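Local coordinates for protein gdp-l-fucose synthetase (Naegleria fowleri, PDB 6AQZ) that binds NADP in a Rossmann-type domain and probably carries out the NADPH-dependent epimerase and reductase steps that make GDP-L-fucose, at residues Thr124-Lys136 / Pro151-Leu165. Numbering follows the deposited sequence.
Sequences TISCLSTCVFPDK and PHFSNNAYAYAKRML. With NAP (NADP nicotinamide-adenine-dinucleotide phosphate), chain G.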
# COMPACT_ATOMS: atom_id res chain seq x y z
N THR A 124 12.61 -13.28 -10.07
CA THR A 124 12.09 -12.01 -10.54
C THR A 124 12.75 -10.90 -9.73
O THR A 124 12.80 -10.98 -8.50
CB THR A 124 10.55 -11.96 -10.40
OG1 THR A 124 9.98 -12.89 -11.32
CG2 THR A 124 9.97 -10.55 -10.67
N ILE A 125 13.31 -9.91 -10.41
CA ILE A 125 13.94 -8.79 -9.74
C ILE A 125 13.19 -7.54 -10.14
O ILE A 125 13.14 -7.19 -11.32
CB ILE A 125 15.42 -8.65 -10.10
CG1 ILE A 125 16.14 -9.93 -9.76
CG2 ILE A 125 16.05 -7.55 -9.27
CD1 ILE A 125 17.60 -9.82 -9.97
N SER A 126 12.61 -6.87 -9.16
CA SER A 126 11.86 -5.65 -9.37
C SER A 126 12.70 -4.49 -8.87
O SER A 126 13.74 -4.68 -8.22
CB SER A 126 10.51 -5.72 -8.66
OG SER A 126 9.73 -6.76 -9.22
N CYS A 127 12.23 -3.29 -9.11
CA CYS A 127 13.04 -2.11 -8.88
C CYS A 127 12.30 -1.13 -7.97
O CYS A 127 11.16 -0.75 -8.27
CB CYS A 127 13.40 -1.47 -10.23
SG CYS A 127 14.70 -0.33 -10.13
N LEU A 128 12.92 -0.75 -6.86
CA LEU A 128 12.43 0.30 -5.97
C LEU A 128 13.23 1.58 -6.23
O LEU A 128 13.82 1.75 -7.30
CB LEU A 128 12.53 -0.13 -4.50
CG LEU A 128 12.04 -1.52 -4.12
CD1 LEU A 128 12.09 -1.75 -2.61
CD2 LEU A 128 10.69 -1.82 -4.68
N SER A 129 13.27 2.47 -5.25
CA SER A 129 13.96 3.74 -5.40
C SER A 129 14.25 4.31 -4.02
O SER A 129 13.50 4.06 -3.06
CB SER A 129 13.11 4.72 -6.23
OG SER A 129 12.74 5.85 -5.47
N THR A 130 15.37 5.05 -3.90
CA THR A 130 15.72 5.58 -2.59
C THR A 130 14.80 6.72 -2.14
O THR A 130 14.91 7.15 -0.99
CB THR A 130 17.17 6.07 -2.51
OG1 THR A 130 17.36 7.21 -3.36
CG2 THR A 130 18.14 4.98 -2.90
N CYS A 131 13.93 7.23 -3.00
CA CYS A 131 13.07 8.33 -2.60
C CYS A 131 11.75 7.86 -1.98
O CYS A 131 10.90 8.69 -1.64
CB CYS A 131 12.83 9.29 -3.79
SG CYS A 131 11.91 8.64 -5.22
N VAL A 132 11.59 6.55 -1.77
CA VAL A 132 10.40 6.01 -1.12
C VAL A 132 10.62 5.64 0.35
O VAL A 132 9.70 5.15 1.01
CB VAL A 132 9.90 4.78 -1.90
CG1 VAL A 132 9.91 5.08 -3.42
CG2 VAL A 132 10.73 3.53 -1.57
N PHE A 133 11.79 5.92 0.90
CA PHE A 133 12.08 5.59 2.27
C PHE A 133 11.37 6.57 3.20
O PHE A 133 10.95 7.64 2.76
CB PHE A 133 13.59 5.61 2.50
CG PHE A 133 14.27 4.33 2.12
CD1 PHE A 133 14.63 4.08 0.81
CD2 PHE A 133 14.51 3.35 3.08
CE1 PHE A 133 15.23 2.88 0.47
CE2 PHE A 133 15.12 2.16 2.73
CZ PHE A 133 15.48 1.92 1.43
N PRO A 134 11.23 6.22 4.49
CA PRO A 134 10.52 7.11 5.43
C PRO A 134 11.13 8.49 5.48
O PRO A 134 12.35 8.66 5.40
CB PRO A 134 10.65 6.39 6.78
CG PRO A 134 10.80 4.96 6.44
CD PRO A 134 11.53 4.91 5.10
N ASP A 135 10.26 9.49 5.63
CA ASP A 135 10.73 10.86 5.71
C ASP A 135 11.50 11.11 7.00
O ASP A 135 12.55 11.77 6.98
CB ASP A 135 9.55 11.83 5.59
CG ASP A 135 10.02 13.26 5.45
OD1 ASP A 135 10.87 13.50 4.56
OD2 ASP A 135 9.54 14.13 6.20
N LYS A 136 11.00 10.64 8.14
CA LYS A 136 11.75 10.75 9.40
C LYS A 136 12.69 9.55 9.48
O LYS A 136 12.25 8.42 9.68
CB LYS A 136 10.81 10.83 10.60
N PRO A 151 6.38 7.76 3.94
CA PRO A 151 7.32 8.49 3.06
C PRO A 151 7.03 9.98 3.02
O PRO A 151 6.06 10.44 3.63
CB PRO A 151 7.11 7.82 1.70
CG PRO A 151 5.66 7.40 1.73
CD PRO A 151 5.38 6.99 3.18
N HIS A 152 7.86 10.74 2.32
CA HIS A 152 7.58 12.16 2.17
C HIS A 152 6.26 12.37 1.44
O HIS A 152 5.86 11.57 0.59
CB HIS A 152 8.70 12.87 1.42
CG HIS A 152 8.58 14.36 1.44
ND1 HIS A 152 7.98 15.07 0.42
CD2 HIS A 152 8.96 15.28 2.36
CE1 HIS A 152 8.01 16.36 0.70
NE2 HIS A 152 8.60 16.51 1.87
N PHE A 153 5.60 13.47 1.77
CA PHE A 153 4.27 13.75 1.24
C PHE A 153 4.28 13.94 -0.28
O PHE A 153 3.36 13.50 -0.97
CB PHE A 153 3.73 14.99 1.96
CG PHE A 153 2.53 15.59 1.31
CD1 PHE A 153 1.27 15.03 1.51
CD2 PHE A 153 2.64 16.72 0.51
CE1 PHE A 153 0.15 15.59 0.91
CE2 PHE A 153 1.53 17.28 -0.08
CZ PHE A 153 0.28 16.72 0.12
N SER A 154 5.33 14.57 -0.83
CA SER A 154 5.25 15.04 -2.21
C SER A 154 5.08 13.89 -3.21
O SER A 154 4.45 14.07 -4.25
CB SER A 154 6.47 15.91 -2.56
OG SER A 154 7.69 15.20 -2.46
N ASN A 155 5.63 12.72 -2.92
CA ASN A 155 5.52 11.62 -3.88
C ASN A 155 4.97 10.37 -3.22
O ASN A 155 5.36 9.24 -3.57
CB ASN A 155 6.88 11.34 -4.53
CG ASN A 155 7.91 10.81 -3.52
OD1 ASN A 155 7.81 11.06 -2.32
ND2 ASN A 155 8.89 10.06 -4.02
N ASN A 156 4.06 10.53 -2.25
CA ASN A 156 3.79 9.37 -1.40
C ASN A 156 2.98 8.29 -2.12
O ASN A 156 3.07 7.12 -1.74
CB ASN A 156 3.14 9.80 -0.08
CG ASN A 156 1.82 10.54 -0.25
OD1 ASN A 156 1.29 10.71 -1.35
ND2 ASN A 156 1.31 11.01 0.87
N ALA A 157 2.24 8.62 -3.17
CA ALA A 157 1.55 7.57 -3.92
C ALA A 157 2.55 6.69 -4.67
O ALA A 157 2.50 5.46 -4.61
CB ALA A 157 0.53 8.16 -4.89
N TYR A 158 3.47 7.31 -5.40
CA TYR A 158 4.53 6.54 -6.02
C TYR A 158 5.31 5.76 -4.97
O TYR A 158 5.58 4.57 -5.13
CB TYR A 158 5.43 7.50 -6.81
CG TYR A 158 6.61 6.86 -7.47
CD1 TYR A 158 6.49 6.30 -8.73
CD2 TYR A 158 7.86 6.85 -6.85
CE1 TYR A 158 7.57 5.73 -9.36
CE2 TYR A 158 8.95 6.27 -7.49
CZ TYR A 158 8.79 5.71 -8.74
OH TYR A 158 9.85 5.13 -9.40
N ALA A 159 5.62 6.40 -3.84
CA ALA A 159 6.44 5.72 -2.85
C ALA A 159 5.71 4.50 -2.29
O ALA A 159 6.29 3.41 -2.20
CB ALA A 159 6.81 6.70 -1.74
N TYR A 160 4.42 4.64 -1.96
CA TYR A 160 3.68 3.51 -1.39
C TYR A 160 3.51 2.38 -2.39
O TYR A 160 3.62 1.20 -2.03
CB TYR A 160 2.31 3.97 -0.86
CG TYR A 160 2.35 4.46 0.57
CD1 TYR A 160 2.90 3.68 1.59
CD2 TYR A 160 1.86 5.71 0.90
CE1 TYR A 160 2.93 4.13 2.89
CE2 TYR A 160 1.88 6.17 2.19
CZ TYR A 160 2.42 5.38 3.18
OH TYR A 160 2.45 5.88 4.47
N ALA A 161 3.29 2.71 -3.67
CA ALA A 161 3.23 1.67 -4.69
C ALA A 161 4.53 0.87 -4.74
O ALA A 161 4.51 -0.36 -4.88
CB ALA A 161 2.93 2.30 -6.05
N LYS A 162 5.68 1.54 -4.59
CA LYS A 162 6.95 0.81 -4.55
C LYS A 162 7.05 -0.06 -3.30
O LYS A 162 7.50 -1.22 -3.37
CB LYS A 162 8.14 1.78 -4.62
CG LYS A 162 8.34 2.43 -5.95
CD LYS A 162 8.49 1.41 -7.05
CE LYS A 162 9.21 1.97 -8.32
NZ LYS A 162 9.17 0.86 -9.38
N ARG A 163 6.62 0.46 -2.16
CA ARG A 163 6.59 -0.34 -0.94
C ARG A 163 5.73 -1.59 -1.09
O ARG A 163 6.11 -2.67 -0.61
CB ARG A 163 6.08 0.50 0.24
CG ARG A 163 7.00 1.65 0.54
CD ARG A 163 6.66 2.20 1.85
NE ARG A 163 7.51 3.32 2.21
CZ ARG A 163 7.51 3.85 3.42
NH1 ARG A 163 6.72 3.31 4.35
NH2 ARG A 163 8.29 4.89 3.71
N MET A 164 4.56 -1.46 -1.72
CA MET A 164 3.68 -2.61 -1.90
C MET A 164 4.18 -3.58 -2.97
O MET A 164 3.81 -4.76 -2.95
CB MET A 164 2.26 -2.11 -2.20
CG MET A 164 1.63 -1.32 -1.03
SD MET A 164 1.70 -2.24 0.56
CE MET A 164 2.95 -1.34 1.47
N LEU A 165 5.06 -3.12 -3.88
CA LEU A 165 5.76 -4.03 -4.78
C LEU A 165 6.73 -4.92 -4.00
O LEU A 165 6.82 -6.13 -4.24
CB LEU A 165 6.48 -3.23 -5.89
CG LEU A 165 7.59 -3.82 -6.79
CD1 LEU A 165 7.10 -5.05 -7.54
CD2 LEU A 165 8.06 -2.75 -7.83
PA NAP G . 12.23 5.29 -17.80
O1A NAP G . 11.19 6.36 -17.64
O2A NAP G . 13.58 5.59 -18.40
O5B NAP G . 11.63 4.00 -18.63
C5B NAP G . 10.59 3.47 -17.87
C4B NAP G . 10.09 2.21 -18.63
O4B NAP G . 8.77 1.82 -18.18
C3B NAP G . 10.06 2.44 -20.19
O3B NAP G . 10.44 1.26 -20.85
C2B NAP G . 8.56 2.59 -20.45
O2B NAP G . 8.15 2.10 -21.63
C1B NAP G . 8.04 1.54 -19.37
N9A NAP G . 6.62 1.68 -19.11
C8A NAP G . 5.98 2.72 -18.46
N7A NAP G . 4.64 2.56 -18.37
C5A NAP G . 4.41 1.35 -19.02
C6A NAP G . 3.23 0.65 -19.26
N6A NAP G . 2.01 1.16 -18.80
N1A NAP G . 3.24 -0.54 -19.90
C2A NAP G . 4.48 -0.96 -20.29
N3A NAP G . 5.70 -0.39 -20.14
C4A NAP G . 5.63 0.78 -19.48
O3 NAP G . 12.37 4.82 -16.20
PN NAP G . 13.83 4.34 -15.81
O1N NAP G . 14.36 3.25 -16.66
O2N NAP G . 14.70 5.45 -15.26
O5D NAP G . 13.55 3.47 -14.31
C5D NAP G . 13.02 2.22 -14.51
C4D NAP G . 12.96 1.63 -13.12
O4D NAP G . 14.08 2.14 -12.38
C3D NAP G . 11.64 2.20 -12.40
O3D NAP G . 11.04 1.18 -11.67
C2D NAP G . 12.20 3.32 -11.49
O2D NAP G . 11.54 3.45 -10.29
C1D NAP G . 13.61 2.75 -11.17
N1N NAP G . 14.52 3.84 -10.70
C2N NAP G . 15.03 4.80 -11.56
C3N NAP G . 15.84 5.82 -11.08
C7N NAP G . 16.37 6.85 -12.02
O7N NAP G . 17.02 7.84 -11.63
N7N NAP G . 16.13 6.72 -13.39
C4N NAP G . 16.18 5.94 -9.64
C5N NAP G . 15.57 4.87 -8.79
C6N NAP G . 14.81 3.90 -9.31
P2B NAP G . 8.16 3.28 -23.06
O1X NAP G . 9.64 3.47 -23.21
O2X NAP G . 7.46 2.41 -24.11
O3X NAP G . 7.37 4.41 -22.47
O HOH W 1 9.71 10.01 0.82
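Val132 presses its CB and CG1 onto Ala159, CB to CB 3.6 Å, where the loop after strand 124-127 lies against the first turns of helix 156-165. The small alanine lets the two backbones come within 4.3 Å, CA of Val132 to CA of Ala159. The carbonyl of Val132 is gripped by two nitrogens of one side chain: Arg163 reaches it side-on, NE and NH2 both 3.1 Å from Val132 O and the oxygen in the guanidinium plane. CD of Pro151 lies over the rim of one face of that guanidinium; NH1 bonds to Gly149 O, and together these bonds should hold the group's rotation. Toward the strand, Leu165 sets CD1 and CD2 against CB of Ser126. Strand and helix run nearly antiparallel, at 164°, in the Rossmann-type domain, and Tyr158 and Lys162 form the YxxxK pair of the short-chain dehydrogenase/reductase superfamily. Lys162, its chain bent at chi2 (-57°), passes CG over one face of the Tyr158 ring and brings NZ to Cys127 O at 2.8 Å and to O3D of NADP. O2D of the cofactor is hydrogen-bonded to Tyr158 OH, a short 2.5 Å; helix side chains thus engage both hydroxyls of the nicotinamide ribose, while CB of Ser129 packs against C5N of the nicotinamide ring. Contacts thin out at the other end, toward solvent. Asn155 ND2 makes only a weak bond to Cys131 O, 3.4 Å long, and a water joins that same oxygen to His152 N. Beyond it, exposed Asp135 and His152 lie side by side, OD1 of Asp135 at the ring edge, 3.4 Å from CD2 of His152, the carboxylate and imidazole planes 71° apart.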